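Local coordinates for protein enoyl-CoA hydratase/isomerase (Shewanella pealeana, PDB 4KPK) that probably acts on acyl-CoA thioesters as a hydratase or isomerase of the crotonase-like family, at residues 129-134 against 153-158. Residues are numbered along the deposited sequence; the frame is centred on the assembly and turned at random.
Sequences MLDKFP and ICCSDI
Leu130 reaches across to Cys155 with one branch: its CD2 lies 3.5 Å from Cys155 CB, with CG close behind. With CG anti to the backbone N (chi1 180°), the isobutyl end is carried over to the end of the other helix, where CD2 also comes near Ser156 OG, a hydroxyl hydrogen-bonded to Thr139 and to the carbonyl of Leu152. The carbonyl of Leu130 does double duty, accepting the N-H of Phe133 and a proton from a water 2.9 Å from Leu130 O. That water gives its other proton to Cys155 O, at 2.7 Å, and so ties together two helix ends that share no direct hydrogen bond.

One residue on, Asp131 brings the backbones closest, its CA 4.5 Å from that of Cys155. Its CB rests against the sulfur, 3.9 Å from Cys155 SG, while the carboxylate turns to cations. Lys132 NZ meets Asp131 OD2 at 3.2 Å on the anti side, 25° out of the carboxylate plane. OD1 pairs with Arg187 and with Arg195 of the second subunit; this last arginine also bridges to Asp157, and probably offsets the like charges of the two aspartates. The carbonyl of Phe133 accepts a hydrogen bond from Lys245, itself salt-bridged to Asp157.

The contact thus joins the C-terminal ends of helices 113-132 and 148-155 in the crotonase-like core, just before strands 137-141 and 158-161, parallel neighbours in the sheet. Helix 65-80 packs on Leu130, Tyr184 of helix 182-189 touches both Asp131 and Cys155, and the second subunit reaches in through Arg195.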
loop_
_atom_site.group_PDB
_atom_site.type_symbol
_atom_site.label_atom_id
_atom_site.label_comp_id
_atom_site.label_asym_id
_atom_site.label_seq_id
_atom_site.Cartn_x
_atom_site.Cartn_y
_atom_site.Cartn_z
HETATM N N MSE A 129 -9.085 4.064 -19.990
HETATM C CA MSE A 129 -10.517 3.998 -20.123
HETATM C C MSE A 129 -11.134 2.880 -19.299
HETATM O O MSE A 129 -12.246 3.043 -18.781
HETATM C CB MSE A 129 -11.019 3.671 -21.531
HETATM C CG MSE A 129 -10.675 4.757 -22.558
HETATM SE SE MSE A 129 -11.462 4.312 -24.327
HETATM C CE MSE A 129 -12.855 3.061 -23.766
ATOM N N LEU A 130 -10.484 1.744 -19.207
ATOM C CA LEU A 130 -11.004 0.698 -18.308
ATOM C C LEU A 130 -10.932 1.098 -16.862
ATOM O O LEU A 130 -11.905 1.025 -16.127
ATOM C CB LEU A 130 -10.213 -0.600 -18.496
ATOM C CG LEU A 130 -10.663 -1.773 -17.598
ATOM C CD1 LEU A 130 -12.140 -2.096 -17.763
ATOM C CD2 LEU A 130 -9.793 -2.990 -17.854
ATOM N N ASP A 131 -9.772 1.556 -16.450
ATOM C CA ASP A 131 -9.578 1.940 -15.078
ATOM C C ASP A 131 -10.600 3.034 -14.617
ATOM O O ASP A 131 -11.078 3.018 -13.448
ATOM C CB ASP A 131 -8.145 2.399 -14.905
ATOM C CG ASP A 131 -7.809 2.679 -13.494
ATOM O OD1 ASP A 131 -8.229 1.836 -12.698
ATOM O OD2 ASP A 131 -7.169 3.733 -13.169
ATOM N N LYS A 132 -10.966 3.918 -15.554
ATOM C CA LYS A 132 -11.850 5.078 -15.283
ATOM C C LYS A 132 -13.296 4.744 -15.638
ATOM O O LYS A 132 -14.174 5.519 -15.375
ATOM C CB LYS A 132 -11.382 6.317 -16.111
ATOM C CG LYS A 132 -10.491 7.337 -15.426
ATOM C CD LYS A 132 -9.460 6.689 -14.579
ATOM C CE LYS A 132 -8.320 7.616 -14.185
ATOM N NZ LYS A 132 -7.066 6.758 -14.078
ATOM N N PHE A 133 -13.577 3.548 -16.159
ATOM C CA PHE A 133 -14.943 3.201 -16.573
ATOM C C PHE A 133 -15.902 3.511 -15.433
ATOM O O PHE A 133 -15.629 3.095 -14.318
ATOM C CB PHE A 133 -15.013 1.710 -16.919
ATOM C CG PHE A 133 -16.167 1.332 -17.799
ATOM C CD1 PHE A 133 -16.111 1.566 -19.168
ATOM C CD2 PHE A 133 -17.279 0.686 -17.272
ATOM C CE1 PHE A 133 -17.142 1.195 -19.991
ATOM C CE2 PHE A 133 -18.351 0.315 -18.085
ATOM C CZ PHE A 133 -18.298 0.587 -19.449
ATOM N N PRO A 134 -16.983 4.311 -15.682
ATOM C CA PRO A 134 -17.774 4.892 -14.581
ATOM C C PRO A 134 -18.830 3.948 -14.026
ATOM O O PRO A 134 -19.873 4.389 -13.518
ATOM C CB PRO A 134 -18.447 6.141 -15.238
ATOM C CG PRO A 134 -18.503 5.785 -16.683
ATOM C CD PRO A 134 -17.223 5.028 -16.952
ATOM N N ILE A 153 -6.615 -6.747 -15.572
ATOM C CA ILE A 153 -7.065 -7.260 -14.276
ATOM C C ILE A 153 -6.839 -6.220 -13.198
ATOM O O ILE A 153 -7.716 -5.892 -12.433
ATOM C CB ILE A 153 -6.293 -8.539 -13.905
ATOM C CG1 ILE A 153 -6.731 -9.635 -14.838
ATOM C CG2 ILE A 153 -6.497 -8.842 -12.427
ATOM C CD1 ILE A 153 -5.714 -10.736 -14.973
ATOM N N CYS A 154 -5.657 -5.646 -13.185
ATOM C CA CYS A 154 -5.381 -4.520 -12.301
ATOM C C CYS A 154 -6.177 -3.254 -12.517
ATOM O O CYS A 154 -6.212 -2.432 -11.610
ATOM C CB CYS A 154 -3.894 -4.227 -12.257
ATOM S SG CYS A 154 -3.156 -5.689 -11.497
ATOM N N CYS A 155 -6.854 -3.128 -13.655
ATOM C CA CYS A 155 -7.716 -1.989 -13.943
ATOM C C CYS A 155 -9.160 -2.240 -13.513
ATOM O O CYS A 155 -9.956 -1.308 -13.435
ATOM C CB CYS A 155 -7.630 -1.623 -15.427
ATOM S SG CYS A 155 -6.106 -0.765 -15.803
ATOM N N SER A 156 -9.482 -3.492 -13.216
ATOM C CA SER A 156 -10.852 -3.884 -12.879
ATOM C C SER A 156 -11.091 -3.641 -11.431
ATOM O O SER A 156 -10.170 -3.613 -10.668
ATOM C CB SER A 156 -11.098 -5.344 -13.201
ATOM O OG SER A 156 -10.910 -5.550 -14.603
ATOM N N ASP A 157 -12.345 -3.434 -11.047
ATOM C CA ASP A 157 -12.648 -3.165 -9.644
ATOM C C ASP A 157 -12.642 -4.515 -8.822
ATOM O O ASP A 157 -12.269 -4.516 -7.632
ATOM C CB ASP A 157 -13.981 -2.442 -9.531
ATOM C CG ASP A 157 -13.968 -1.043 -10.217
ATOM O OD1 ASP A 157 -13.025 -0.252 -9.991
ATOM O OD2 ASP A 157 -14.918 -0.734 -10.992
ATOM N N ILE A 158 -13.072 -5.596 -9.469
ATOM C CA ILE A 158 -13.154 -6.951 -8.872
ATOM C C ILE A 158 -12.594 -7.928 -9.878
ATOM O O ILE A 158 -12.927 -7.853 -11.046
ATOM C CB ILE A 158 -14.566 -7.388 -8.469
ATOM C CG1 ILE A 158 -15.056 -6.596 -7.233
ATOM C CG2 ILE A 158 -14.590 -8.843 -8.027
ATOM C CD1 ILE A 158 -16.290 -5.815 -7.500
HETATM O O HOH W 1 -12.499 -0.489 -13.777
#